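Local coordinates for BREX protein BrxA (Magnetospirillum magneticum, PDB 3BHW), which probably takes part in a type 1 BREX system, which protects bacteria against double-stranded DNA phage by blocking phage DNA replication, at residues S16-L19 / P20-R23; E31-T34 / E35-R39; M63-R66 / L67-M70; A89-A92 / A93-H97; H97-L100 / L101-L105. All blocks are in the same frame, centred on the assembly; numbering follows the deposited sequence.

Contact 1: residues S16-L19 / P20-R23; sequences SLKL and PESR
Leu19 and Arg23 meet in the first turn of helix 19-31, at the N-terminal end of that helix, where Lys18 holds the N-cap position. The first two backbone bonds of the turn cross here. Ser22 N donates to Lys18 O at 3.0 Å. Arg23 N donates to Leu19 O at 2.8 Å, with an N-H...O angle of 150°. Pro20 has no N-H to give, which suits a first turn, where amides lack a partner within the helix.

The side chains follow the turn. Leu19 CG stands anti to the backbone N (chi1 179°), and this carries its two methyls across the Arg23 side chain. CD1 rests on the aliphatic part, 3.8 Å from Arg23 CG. CD2 reaches the polar end, 3.8 Å from Arg23 NH2, at an oblique angle to the guanidinium. The arginine chain is extended from CG to NE, and its NH1 is bonded to Gly81 O. On another side of the turn, Glu21 bends at chi2 (91°). Its OE1 comes 3.7 Å from Lys18 CB. The charged ends stay further apart, Lys18 NZ lying 4.4 Å from Glu21 OE2, too far for a salt bridge. Ser22 OG sits 3.1 Å from Leu17 O.

Leu17 and Leu19 also reach helix 83-97, while Glu160 takes the N-H groups of Leu17 and Lys18. The helix start is thus held by backbone bonds and a carboxylate from helix 145-161. The Lys18 and Glu21 charges probably add only a mild attraction.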
loop_
_atom_site.group_PDB
_atom_site.type_symbol
_atom_site.label_atom_id
_atom_site.label_comp_id
_atom_site.label_asym_id
_atom_site.label_seq_id
_atom_site.Cartn_x
_atom_site.Cartn_y
_atom_site.Cartn_z
ATOM N N SER A 16 -4.934 1.011 -5.991
ATOM C CA SER A 16 -4.829 0.048 -4.898
ATOM C C SER A 16 -3.618 -0.831 -5.174
ATOM O O SER A 16 -2.771 -0.433 -5.976
ATOM C CB SER A 16 -6.117 -0.777 -4.734
ATOM O OG SER A 16 -6.431 -1.418 -5.951
ATOM N N LEU A 17 -3.537 -2.016 -4.542
ATOM C CA LEU A 17 -2.262 -2.728 -4.606
ATOM C C LEU A 17 -1.941 -3.286 -6.008
ATOM O O LEU A 17 -0.806 -3.210 -6.457
ATOM C CB LEU A 17 -2.203 -3.818 -3.552
ATOM C CG LEU A 17 -2.410 -3.248 -2.144
ATOM C CD1 LEU A 17 -2.325 -4.411 -1.146
ATOM C CD2 LEU A 17 -1.423 -2.174 -1.763
ATOM N N LYS A 18 -2.953 -3.819 -6.667
ATOM C CA LYS A 18 -2.857 -4.318 -8.026
ATOM C C LYS A 18 -1.672 -5.241 -8.204
ATOM O O LYS A 18 -0.688 -4.915 -8.860
ATOM C CB LYS A 18 -2.762 -3.147 -8.976
ATOM C CG LYS A 18 -4.065 -2.357 -9.083
ATOM C CD LYS A 18 -3.996 -1.420 -10.243
ATOM C CE LYS A 18 -5.318 -0.762 -10.446
ATOM N NZ LYS A 18 -6.228 -1.634 -11.199
ATOM N N LEU A 19 -1.791 -6.428 -7.630
ATOM C CA LEU A 19 -0.669 -7.373 -7.628
ATOM C C LEU A 19 -0.148 -7.760 -9.014
ATOM O O LEU A 19 1.093 -7.716 -9.239
ATOM C CB LEU A 19 -0.998 -8.621 -6.823
ATOM C CG LEU A 19 0.159 -9.599 -6.843
ATOM C CD1 LEU A 19 1.425 -9.013 -6.231
ATOM C CD2 LEU A 19 -0.255 -10.860 -6.127
ATOM N N PRO A 20 -1.060 -8.151 -9.939
ATOM C CA PRO A 20 -0.515 -8.572 -11.222
ATOM C C PRO A 20 0.400 -7.507 -11.869
ATOM O O PRO A 20 1.517 -7.806 -12.361
ATOM C CB PRO A 20 -1.774 -8.829 -12.064
ATOM C CG PRO A 20 -2.821 -9.220 -11.025
ATOM C CD PRO A 20 -2.536 -8.281 -9.895
ATOM N N GLU A 21 -0.071 -6.274 -11.904
ATOM C CA GLU A 21 0.731 -5.203 -12.470
ATOM C C GLU A 21 2.000 -5.002 -11.655
ATOM O O GLU A 21 3.067 -4.726 -12.198
ATOM C CB GLU A 21 -0.028 -3.903 -12.466
ATOM C CG GLU A 21 -1.093 -3.812 -13.548
ATOM C CD GLU A 21 -2.440 -4.299 -13.088
ATOM O OE1 GLU A 21 -2.511 -5.077 -12.076
ATOM O OE2 GLU A 21 -3.435 -3.908 -13.749
ATOM N N SER A 22 1.889 -5.138 -10.344
ATOM C CA SER A 22 3.019 -4.877 -9.483
ATOM C C SER A 22 4.109 -5.930 -9.726
ATOM O O SER A 22 5.296 -5.638 -9.602
ATOM C CB SER A 22 2.609 -4.868 -7.992
ATOM O OG SER A 22 2.009 -3.619 -7.642
ATOM N N ARG A 23 3.697 -7.163 -10.045
ATOM C CA ARG A 23 4.657 -8.241 -10.327
ATOM C C ARG A 23 5.483 -7.920 -11.556
ATOM O O ARG A 23 6.661 -8.250 -11.633
ATOM C CB ARG A 23 3.940 -9.538 -10.600
ATOM C CG ARG A 23 3.168 -10.144 -9.386
ATOM C CD ARG A 23 3.099 -11.632 -9.602
ATOM N NE ARG A 23 2.272 -12.397 -8.665
ATOM C CZ ARG A 23 2.762 -13.123 -7.650
ATOM N NH1 ARG A 23 4.057 -13.090 -7.385
ATOM N NH2 ARG A 23 1.968 -13.872 -6.885
#

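Contact 2: residues E31-T34 / E35-R39; sequences EGVT and EDQWR
Thr34 caps the N-terminus of helix 35-43, and its hydroxyl accepts from Gln37 N. This capping bond is 3.3 Å from Gln37 N to Thr34 OG1, with an N-H...O angle of 149°. OG1 lies between the backbone N and the carbonyl carbon (chi1 64°), which turns it toward the Gln37 amide. The same oxygen has a water at 2.9 Å. The water in turn donates a weak bond to Asp36 OD2, at 3.3 Å, and so links the cap to a first-turn carboxylate. Thr34 O is satisfied too. It accepts from Trp38 N at 2.9 Å, the first i to i+4 bond of the helix.

Apolar atoms meet beside the cap. Gln37 CG packs 3.8 Å from Val33 CB and equally close to Val33 CG1. Val33 CG2 lies 4.1 Å from Trp38 CB. The Gln37 chain bends at chi2, and its NE2 makes a weak bond to Glu45.

The contact lies at the surface, about 23 Å from the centre of the chain. It forms the turn from helix 19-31 into helix 35-43. The buried Trp38 side chain packs on Ile25 and Leu28 of helix 19-31, and its ring makes a cation-pi contact with Arg64 of helix 57-67.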
loop_
_atom_site.group_PDB
_atom_site.type_symbol
_atom_site.label_atom_id
_atom_site.label_comp_id
_atom_site.label_asym_id
_atom_site.label_seq_id
_atom_site.Cartn_x
_atom_site.Cartn_y
_atom_site.Cartn_z
ATOM N N GLU A 31 15.321 -6.641 -13.263
ATOM C CA GLU A 31 16.131 -6.777 -14.489
ATOM C C GLU A 31 17.115 -5.641 -14.594
ATOM O O GLU A 31 18.303 -5.845 -14.878
ATOM C CB GLU A 31 15.266 -6.908 -15.761
ATOM C CG GLU A 31 14.732 -5.625 -16.390
ATOM C CD GLU A 31 13.942 -5.907 -17.683
ATOM O OE1 GLU A 31 12.844 -6.516 -17.616
ATOM O OE2 GLU A 31 14.429 -5.539 -18.773
ATOM N N GLY A 32 16.604 -4.441 -14.356
ATOM C CA GLY A 32 17.395 -3.241 -14.340
ATOM C C GLY A 32 17.231 -2.607 -15.705
ATOM O O GLY A 32 17.735 -3.134 -16.697
ATOM N N VAL A 33 16.505 -1.491 -15.758
ATOM C CA VAL A 33 16.415 -0.703 -17.001
ATOM C C VAL A 33 16.689 0.774 -16.757
ATOM O O VAL A 33 16.562 1.265 -15.629
ATOM C CB VAL A 33 15.098 -0.869 -17.767
ATOM C CG1 VAL A 33 14.948 -2.285 -18.323
ATOM C CG2 VAL A 33 13.883 -0.494 -16.908
ATOM N N THR A 34 17.121 1.483 -17.801
ATOM C CA THR A 34 17.292 2.938 -17.671
ATOM C C THR A 34 15.909 3.581 -17.527
ATOM O O THR A 34 14.917 2.950 -17.886
ATOM C CB THR A 34 17.982 3.560 -18.877
ATOM O OG1 THR A 34 17.154 3.403 -20.038
ATOM C CG2 THR A 34 19.351 2.920 -19.153
ATOM N N GLU A 35 15.850 4.818 -17.031
ATOM C CA GLU A 35 14.569 5.507 -16.815
ATOM C C GLU A 35 13.803 5.661 -18.123
ATOM O O GLU A 35 12.595 5.491 -18.167
ATOM C CB GLU A 35 14.733 6.898 -16.221
ATOM C CG GLU A 35 15.934 7.701 -16.676
ATOM C CD GLU A 35 17.049 7.656 -15.663
ATOM O OE1 GLU A 35 17.013 6.748 -14.782
ATOM O OE2 GLU A 35 17.959 8.513 -15.751
ATOM N N ASP A 36 14.510 6.011 -19.185
ATOM C CA ASP A 36 13.892 6.112 -20.507
ATOM C C ASP A 36 13.256 4.790 -20.940
ATOM O O ASP A 36 12.151 4.745 -21.494
ATOM C CB ASP A 36 14.958 6.510 -21.528
ATOM C CG ASP A 36 15.405 7.943 -21.374
ATOM O OD1 ASP A 36 14.790 8.725 -20.607
ATOM O OD2 ASP A 36 16.383 8.307 -22.044
ATOM N N GLN A 37 13.952 3.693 -20.637
ATOM C CA GLN A 37 13.490 2.360 -21.001
ATOM C C GLN A 37 12.311 1.932 -20.126
ATOM O O GLN A 37 11.411 1.209 -20.576
ATOM C CB GLN A 37 14.646 1.366 -20.959
ATOM C CG GLN A 37 14.219 -0.061 -21.355
ATOM C CD GLN A 37 13.617 -0.104 -22.760
ATOM O OE1 GLN A 37 14.168 0.485 -23.675
ATOM N NE2 GLN A 37 12.496 -0.780 -22.919
ATOM N N TRP A 38 12.299 2.426 -18.887
ATOM C CA TRP A 38 11.171 2.158 -17.990
ATOM C C TRP A 38 9.908 2.691 -18.579
ATOM O O TRP A 38 8.918 1.971 -18.724
ATOM C CB TRP A 38 11.380 2.746 -16.585
ATOM C CG TRP A 38 10.079 3.128 -15.865
ATOM C CD1 TRP A 38 9.617 4.394 -15.659
ATOM C CD2 TRP A 38 9.119 2.252 -15.245
ATOM N NE1 TRP A 38 8.442 4.367 -14.954
ATOM C CE2 TRP A 38 8.111 3.067 -14.686
ATOM C CE3 TRP A 38 9.038 0.864 -15.070
ATOM C CZ2 TRP A 38 7.002 2.544 -14.007
ATOM C CZ3 TRP A 38 7.939 0.342 -14.399
ATOM C CH2 TRP A 38 6.932 1.183 -13.874
ATOM N N ARG A 39 9.971 3.954 -18.994
ATOM C CA ARG A 39 8.815 4.625 -19.652
ATOM C C ARG A 39 8.419 4.005 -20.989
ATOM O O ARG A 39 7.219 3.847 -21.275
ATOM C CB ARG A 39 9.029 6.126 -19.816
ATOM C CG ARG A 39 9.013 6.907 -18.512
ATOM C CD ARG A 39 8.773 8.418 -18.741
ATOM N NE ARG A 39 7.610 8.659 -19.597
ATOM C CZ ARG A 39 7.331 9.809 -20.216
ATOM N NH1 ARG A 39 8.100 10.893 -20.052
ATOM N NH2 ARG A 39 6.260 9.881 -20.999
HETATM O O HOH W 1 18.176 5.500 -21.711
#

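Contact 3: residues M63-R66 / L67-M70; sequences MRNR and LETM
The Asn65 amide and the Glu68 carboxylate run side by side and point the same way, their planes 41° apart, at the C-terminal end of helix 57-67. Glu68 is modelled in two conformers, and its side-chain contacts hold for this conformer alone. In it, Asn65 ND2 is 3.6 Å from Glu68 OE2. Glu68 OE1 approaches the Arg64 guanidinium obliquely, from off the guanidinium plane, where none of its N-H groups is aimed. It stops 4.3 Å from Arg64 NE. At most this is probably a weak charge attraction, and NE is buried with no partner in the model.

In the same conformer Glu68 CG sits between the backbone N and the carbonyl carbon (chi1 73°), and this brings it over the last helical carbonyls, close to Asn65 O. A water donates to Asn65 O. Its further link to Glu68 OE2 is tentative.

The helix closes with Leu67 N bonded to Met63 O at 3.2 Å and Glu68 N to Arg64 O at 2.8 Å. A type I beta turn from Leu67 to Met70 then leads out toward helix 72-80. Leu67 packs on Leu29, Leu74 and Val78 of the neighbouring helices. Arg66 sends its guanidinium to Gly15 O.

Arg66 O is gripped twice by Thr69. Thr69 N lies above the carbonyl plane at 3.2 Å from Arg66 O, while Thr69 OG1 donates to the same oxygen at 2.8 Å, nearly straight ahead of the C=O.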
loop_
_atom_site.group_PDB
_atom_site.type_symbol
_atom_site.label_atom_id
_atom_site.label_comp_id
_atom_site.label_asym_id
_atom_site.label_seq_id
_atom_site.Cartn_x
_atom_site.Cartn_y
_atom_site.Cartn_z
ATOM N N MET A 63 2.833 2.614 -8.583
ATOM C CA MET A 63 3.166 1.214 -8.224
ATOM C C MET A 63 4.701 1.056 -8.170
ATOM O O MET A 63 5.238 0.375 -7.295
ATOM C CB MET A 63 2.530 0.297 -9.266
ATOM C CG MET A 63 1.031 0.492 -9.409
ATOM S SD MET A 63 0.169 -0.916 -10.249
ATOM C CE MET A 63 -1.382 -0.235 -10.669
ATOM N N ARG A 64 5.420 1.724 -9.076
ATOM C CA ARG A 64 6.886 1.683 -9.061
ATOM C C ARG A 64 7.456 2.470 -7.872
ATOM O O ARG A 64 8.357 1.998 -7.177
ATOM C CB ARG A 64 7.473 2.253 -10.356
ATOM C CG ARG A 64 9.018 2.151 -10.377
ATOM C CD ARG A 64 9.634 3.096 -11.444
ATOM N NE ARG A 64 11.098 3.057 -11.374
ATOM C CZ ARG A 64 11.909 3.662 -12.241
ATOM N NH1 ARG A 64 11.397 4.380 -13.230
ATOM N NH2 ARG A 64 13.234 3.574 -12.094
ATOM N N ASN A 65 6.959 3.690 -7.672
ATOM C CA ASN A 65 7.399 4.507 -6.547
ATOM C C ASN A 65 7.196 3.741 -5.249
ATOM O O ASN A 65 8.067 3.749 -4.345
ATOM C CB ASN A 65 6.688 5.855 -6.512
ATOM C CG ASN A 65 7.166 6.790 -7.584
ATOM O OD1 ASN A 65 6.463 7.733 -7.961
ATOM N ND2 ASN A 65 8.340 6.517 -8.113
ATOM N N ARG A 66 6.013 3.150 -5.110
ATOM C CA ARG A 66 5.819 2.211 -3.960
ATOM C C ARG A 66 6.943 1.148 -3.769
ATOM O O ARG A 66 7.590 1.108 -2.719
ATOM C CB ARG A 66 4.490 1.517 -4.045
ATOM C CG ARG A 66 3.317 2.393 -3.641
ATOM C CD ARG A 66 2.018 1.618 -3.768
ATOM N NE ARG A 66 0.843 2.362 -3.317
ATOM C CZ ARG A 66 -0.396 2.232 -3.782
ATOM N NH1 ARG A 66 -0.684 1.365 -4.762
ATOM N NH2 ARG A 66 -1.360 2.965 -3.257
ATOM N N LEU A 67 7.198 0.344 -4.815
ATOM C CA LEU A 67 8.209 -0.714 -4.701
ATOM C C LEU A 67 9.614 -0.159 -4.490
ATOM O O LEU A 67 10.409 -0.799 -3.789
ATOM C CB LEU A 67 8.191 -1.687 -5.884
ATOM C CG LEU A 67 6.926 -2.507 -6.052
ATOM C CD1 LEU A 67 6.963 -3.088 -7.457
ATOM C CD2 LEU A 67 6.865 -3.669 -5.055
ATOM N N GLU A 68 9.895 1.037 -4.995
ATOM C CA GLU A 68 11.261 1.572 -4.880
ATOM C C GLU A 68 11.570 2.155 -3.498
ATOM O O GLU A 68 12.694 2.569 -3.234
ATOM C CB GLU A 68 11.574 2.575 -5.982
ATOM C CG GLU A 68 10.895 3.889 -5.840
ATOM C CD GLU A 68 11.597 4.963 -6.648
ATOM O OE1 GLU A 68 12.347 4.591 -7.582
ATOM O OE2 GLU A 68 11.394 6.159 -6.337
ATOM N N THR A 69 10.579 2.162 -2.607
ATOM C CA THR A 69 10.883 2.415 -1.193
ATOM C C THR A 69 11.566 1.194 -0.542
ATOM O O THR A 69 12.114 1.334 0.555
ATOM C CB THR A 69 9.620 2.803 -0.333
ATOM O OG1 THR A 69 8.706 1.719 -0.262
ATOM C CG2 THR A 69 8.861 4.019 -0.841
ATOM N N MET A 70 11.564 0.043 -1.233
ATOM C CA MET A 70 12.043 -1.247 -0.704
ATOM C C MET A 70 13.143 -1.738 -1.641
ATOM O O MET A 70 13.453 -1.083 -2.641
ATOM C CB MET A 70 10.942 -2.299 -0.645
ATOM C CG MET A 70 9.837 -2.003 0.331
ATOM S SD MET A 70 10.333 -1.694 2.064
ATOM C CE MET A 70 8.705 -1.840 2.790
HETATM O O HOH W 2 9.703 5.886 -3.885
#

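Contact 4: residues A89-A92 / A93-H97; sequences AVFA and AAIKH
Phe91 and Ile95 pack together one turn apart on the buried side of helix 83-97, and theirs is the tight part of the contact. Ile95 CD1 lies over the centre of the Phe91 ring, 3.7 Å from its centroid and 10° off the ring normal. This is a CH-pi contact. All the ring carbons that touch the methyl do so at similar distances, CZ being 3.8 Å from Ile95 CD1. Phe91 CG is anti to the backbone N (chi1 -175°), which carries the ring alongside the next turn, and chi2 (46°) presents its face to the methyl. Ile95 CG1 also presses on the backbone, 3.4 Å from Phe91 O.

Four regular helical bonds run beneath these side chains. Ile95 N to Phe91 O is 2.9 Å, and Lys96 N to Ala92 O is also 2.9 Å and almost straight. Ala93 and Ala94 add only methyl groups, which lie against the carbonyls of the preceding turn. The small Ala94 leaves room for Leu17 and Leu101.

The looser side is at Lys96 and His97, both partly exposed. Lys96 extends away from the first segment, and NZ forms a salt bridge with Glu190 and a hydrogen bond with Thr69 O. The His97 ring turns toward helix 57-67.

The centre of the contact lies about 4 Å from the centre of the chain. Leu101 and Leu105 of helix 99-112 pack on Ile95, Ile197 of helix 191-197 touches Phe91 and Ala92, and Arg66 of helix 57-67 touches Ala94.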
loop_
_atom_site.group_PDB
_atom_site.type_symbol
_atom_site.label_atom_id
_atom_site.label_comp_id
_atom_site.label_asym_id
_atom_site.label_seq_id
_atom_site.Cartn_x
_atom_site.Cartn_y
_atom_site.Cartn_z
ATOM N N ALA A 89 3.739 -8.019 0.583
ATOM C CA ALA A 89 4.963 -7.275 0.303
ATOM C C ALA A 89 4.565 -5.981 -0.394
ATOM O O ALA A 89 5.072 -4.868 -0.073
ATOM C CB ALA A 89 5.884 -8.092 -0.590
ATOM N N VAL A 90 3.616 -6.088 -1.331
ATOM C CA VAL A 90 3.140 -4.850 -1.957
ATOM C C VAL A 90 2.485 -3.934 -0.891
ATOM O O VAL A 90 2.679 -2.688 -0.898
ATOM C CB VAL A 90 2.203 -5.128 -3.135
ATOM C CG1 VAL A 90 1.784 -3.777 -3.714
ATOM C CG2 VAL A 90 2.931 -5.945 -4.160
ATOM N N PHE A 91 1.735 -4.531 0.027
ATOM C CA PHE A 91 1.108 -3.787 1.131
ATOM C C PHE A 91 2.135 -3.031 1.966
ATOM O O PHE A 91 1.943 -1.839 2.273
ATOM C CB PHE A 91 0.268 -4.757 1.971
ATOM C CG PHE A 91 -0.552 -4.123 3.090
ATOM C CD1 PHE A 91 -1.336 -2.955 2.933
ATOM C CD2 PHE A 91 -0.586 -4.769 4.325
ATOM C CE1 PHE A 91 -2.103 -2.504 4.036
ATOM C CE2 PHE A 91 -1.340 -4.307 5.373
ATOM C CZ PHE A 91 -2.109 -3.189 5.245
ATOM N N ALA A 92 3.278 -3.634 2.221
ATOM C CA ALA A 92 4.278 -3.027 3.082
ATOM C C ALA A 92 4.850 -1.847 2.324
ATOM O O ALA A 92 5.116 -0.815 2.942
ATOM C CB ALA A 92 5.395 -4.037 3.338
ATOM N N ALA A 93 5.110 -2.051 1.026
ATOM C CA ALA A 93 5.602 -0.981 0.186
ATOM C C ALA A 93 4.605 0.156 0.150
ATOM O O ALA A 93 4.997 1.342 0.190
ATOM C CB ALA A 93 5.923 -1.511 -1.209
ATOM N N ALA A 94 3.312 -0.168 0.119
ATOM C CA ALA A 94 2.290 0.917 0.060
ATOM C C ALA A 94 2.289 1.696 1.365
ATOM O O ALA A 94 2.168 2.944 1.366
ATOM C CB ALA A 94 0.959 0.383 -0.250
ATOM N N ILE A 95 2.443 1.010 2.459
ATOM C CA ILE A 95 2.573 1.676 3.765
ATOM C C ILE A 95 3.795 2.577 3.850
ATOM O O ILE A 95 3.693 3.780 4.206
ATOM C CB ILE A 95 2.539 0.683 4.917
ATOM C CG1 ILE A 95 1.140 0.055 4.953
ATOM C CG2 ILE A 95 2.862 1.393 6.266
ATOM C CD1 ILE A 95 1.092 -1.259 5.710
ATOM N N LYS A 96 4.965 2.033 3.526
ATOM C CA LYS A 96 6.176 2.847 3.511
ATOM C C LYS A 96 6.052 4.149 2.678
ATOM O O LYS A 96 6.555 5.186 3.076
ATOM C CB LYS A 96 7.378 2.026 3.056
ATOM C CG LYS A 96 8.672 2.763 3.380
ATOM C CD LYS A 96 9.842 1.848 3.371
ATOM C CE LYS A 96 11.141 2.651 3.448
ATOM N NZ LYS A 96 12.365 1.837 3.160
ATOM N N HIS A 97 5.388 4.053 1.524
ATOM C CA HIS A 97 5.235 5.162 0.584
ATOM C C HIS A 97 4.197 6.177 1.077
ATOM O O HIS A 97 4.220 7.364 0.704
ATOM C CB HIS A 97 4.826 4.562 -0.780
ATOM C CG HIS A 97 4.503 5.577 -1.819
ATOM N ND1 HIS A 97 3.212 6.015 -2.028
ATOM C CD2 HIS A 97 5.269 6.191 -2.748
ATOM C CE1 HIS A 97 3.210 6.901 -3.008
ATOM N NE2 HIS A 97 4.445 7.032 -3.456
#

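Contact 5: residues H97-L100 / L101-L105; sequences HSTL and LGDFL
Ser98 reaches Leu101 as the N-cap of helix 99-112, right where helix 83-97 ends. Its CB lies 4.0 Å from Leu101 CB. Beyond it, OG accepts from Leu101 N at 3.0 Å, with an N-H...O angle of 168°. OG is anti to the backbone N (chi1 172°), and this places it in front of that amide. It also touches Leu101 CB at 3.6 Å. Ser98 O takes the next amide, Gly102 N, at 2.9 Å in an almost straight bond. One residue therefore satisfies two amides of the first turn.

Thr99 and Asp103 lie side by side one turn apart. Thr99 CG2 meets the carboxylate with its methyl, not with its hydroxyl. The carboxylate oxygens find their bonds further out: OD2 with Arg7 and Tyr8, OD1 with Tyr192. These groups probably stabilise the buried negative charge. Leu100 packs on Trp125, Leu129 and Cys132 of helix 122-135, and Phe104 meets Trp125 edge to face. Leu101 packs on helix 83-97.

Leu100 O accepts from Tyr128 OH as well as from Phe104 N, which is 3.2 Å from Leu100 O.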
loop_
_atom_site.group_PDB
_atom_site.type_symbol
_atom_site.label_atom_id
_atom_site.label_comp_id
_atom_site.label_asym_id
_atom_site.label_seq_id
_atom_site.Cartn_x
_atom_site.Cartn_y
_atom_site.Cartn_z
ATOM N N HIS A 97 5.388 4.053 1.524
ATOM C CA HIS A 97 5.235 5.162 0.584
ATOM C C HIS A 97 4.197 6.177 1.077
ATOM O O HIS A 97 4.220 7.364 0.704
ATOM C CB HIS A 97 4.826 4.562 -0.780
ATOM C CG HIS A 97 4.503 5.577 -1.819
ATOM N ND1 HIS A 97 3.212 6.015 -2.028
ATOM C CD2 HIS A 97 5.269 6.191 -2.748
ATOM C CE1 HIS A 97 3.210 6.901 -3.008
ATOM N NE2 HIS A 97 4.445 7.032 -3.456
ATOM N N SER A 98 3.258 5.723 1.895
ATOM C CA SER A 98 2.124 6.574 2.316
ATOM C C SER A 98 1.863 6.707 3.833
ATOM O O SER A 98 1.255 5.854 4.435
ATOM C CB SER A 98 0.846 6.169 1.611
ATOM O OG SER A 98 -0.295 6.860 2.127
ATOM N N THR A 99 2.296 7.818 4.433
ATOM C CA THR A 99 1.958 8.108 5.831
ATOM C C THR A 99 0.442 8.180 6.030
ATOM O O THR A 99 -0.044 7.888 7.105
ATOM C CB THR A 99 2.712 9.391 6.299
ATOM O OG1 THR A 99 4.122 9.186 6.070
ATOM C CG2 THR A 99 2.479 9.659 7.778
ATOM N N LEU A 100 -0.309 8.615 5.012
ATOM C CA LEU A 100 -1.745 8.690 5.143
ATOM C C LEU A 100 -2.349 7.291 5.392
ATOM O O LEU A 100 -3.225 7.122 6.273
ATOM C CB LEU A 100 -2.381 9.365 3.916
ATOM C CG LEU A 100 -3.892 9.504 3.948
ATOM C CD1 LEU A 100 -4.279 10.652 4.831
ATOM C CD2 LEU A 100 -4.367 9.679 2.484
ATOM N N LEU A 101 -1.894 6.302 4.618
ATOM C CA LEU A 101 -2.292 4.894 4.825
ATOM C C LEU A 101 -1.752 4.353 6.154
ATOM O O LEU A 101 -2.489 3.830 6.984
ATOM C CB LEU A 101 -1.830 4.009 3.677
ATOM C CG LEU A 101 -2.147 2.516 3.861
ATOM C CD1 LEU A 101 -3.667 2.202 3.872
ATOM C CD2 LEU A 101 -1.467 1.762 2.722
ATOM N N GLY A 102 -0.447 4.486 6.368
ATOM C CA GLY A 102 0.157 3.948 7.591
ATOM C C GLY A 102 -0.503 4.457 8.877
ATOM O O GLY A 102 -0.814 3.648 9.773
ATOM N N ASP A 103 -0.731 5.778 8.954
ATOM C CA ASP A 103 -1.349 6.407 10.120
ATOM C C ASP A 103 -2.815 5.956 10.272
ATOM O O ASP A 103 -3.304 5.841 11.391
ATOM C CB ASP A 103 -1.246 7.959 10.103
ATOM C CG ASP A 103 0.104 8.465 10.569
ATOM O OD1 ASP A 103 1.019 7.637 10.782
ATOM O OD2 ASP A 103 0.233 9.711 10.736
ATOM N N PHE A 104 -3.501 5.690 9.154
ATOM C CA PHE A 104 -4.853 5.118 9.259
ATOM C C PHE A 104 -4.813 3.792 10.057
ATOM O O PHE A 104 -5.618 3.575 10.987
ATOM C CB PHE A 104 -5.492 4.932 7.872
ATOM C CG PHE A 104 -6.982 4.664 7.923
ATOM C CD1 PHE A 104 -7.803 5.390 8.766
ATOM C CD2 PHE A 104 -7.537 3.624 7.165
ATOM C CE1 PHE A 104 -9.199 5.146 8.809
ATOM C CE2 PHE A 104 -8.924 3.342 7.218
ATOM C CZ PHE A 104 -9.758 4.121 8.047
ATOM N N LEU A 105 -3.846 2.952 9.721
ATOM C CA LEU A 105 -3.666 1.646 10.290
ATOM C C LEU A 105 -3.271 1.831 11.741
ATOM O O LEU A 105 -3.968 1.318 12.600
ATOM C CB LEU A 105 -2.582 0.921 9.518
ATOM C CG LEU A 105 -3.081 0.544 8.132
ATOM C CD1 LEU A 105 -1.893 0.271 7.164
ATOM C CD2 LEU A 105 -4.016 -0.644 8.245
#

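Contacts 1 to 4 follow in series along an all-helical chain, and contact 5 begins on the last residue of contact 4, His97, between helices 83-97 and 99-112. Contact 1 starts helix 19-31, contact 2 turns from it into helix 35-43, and contact 3 ends helix 57-67. Contact 4 is central, with its centre about 8 Å from that of contact 3, 9 Å from contact 5 and 11 Å from contact 1, and it touches all three. Contact 2 is outlying, about 28 Å centre to centre from contact 5, and touches contact 3 through Trp38 and Arg64. The helix ends of contacts 1, 3 and 5 thus gather round the buried helix 83-97.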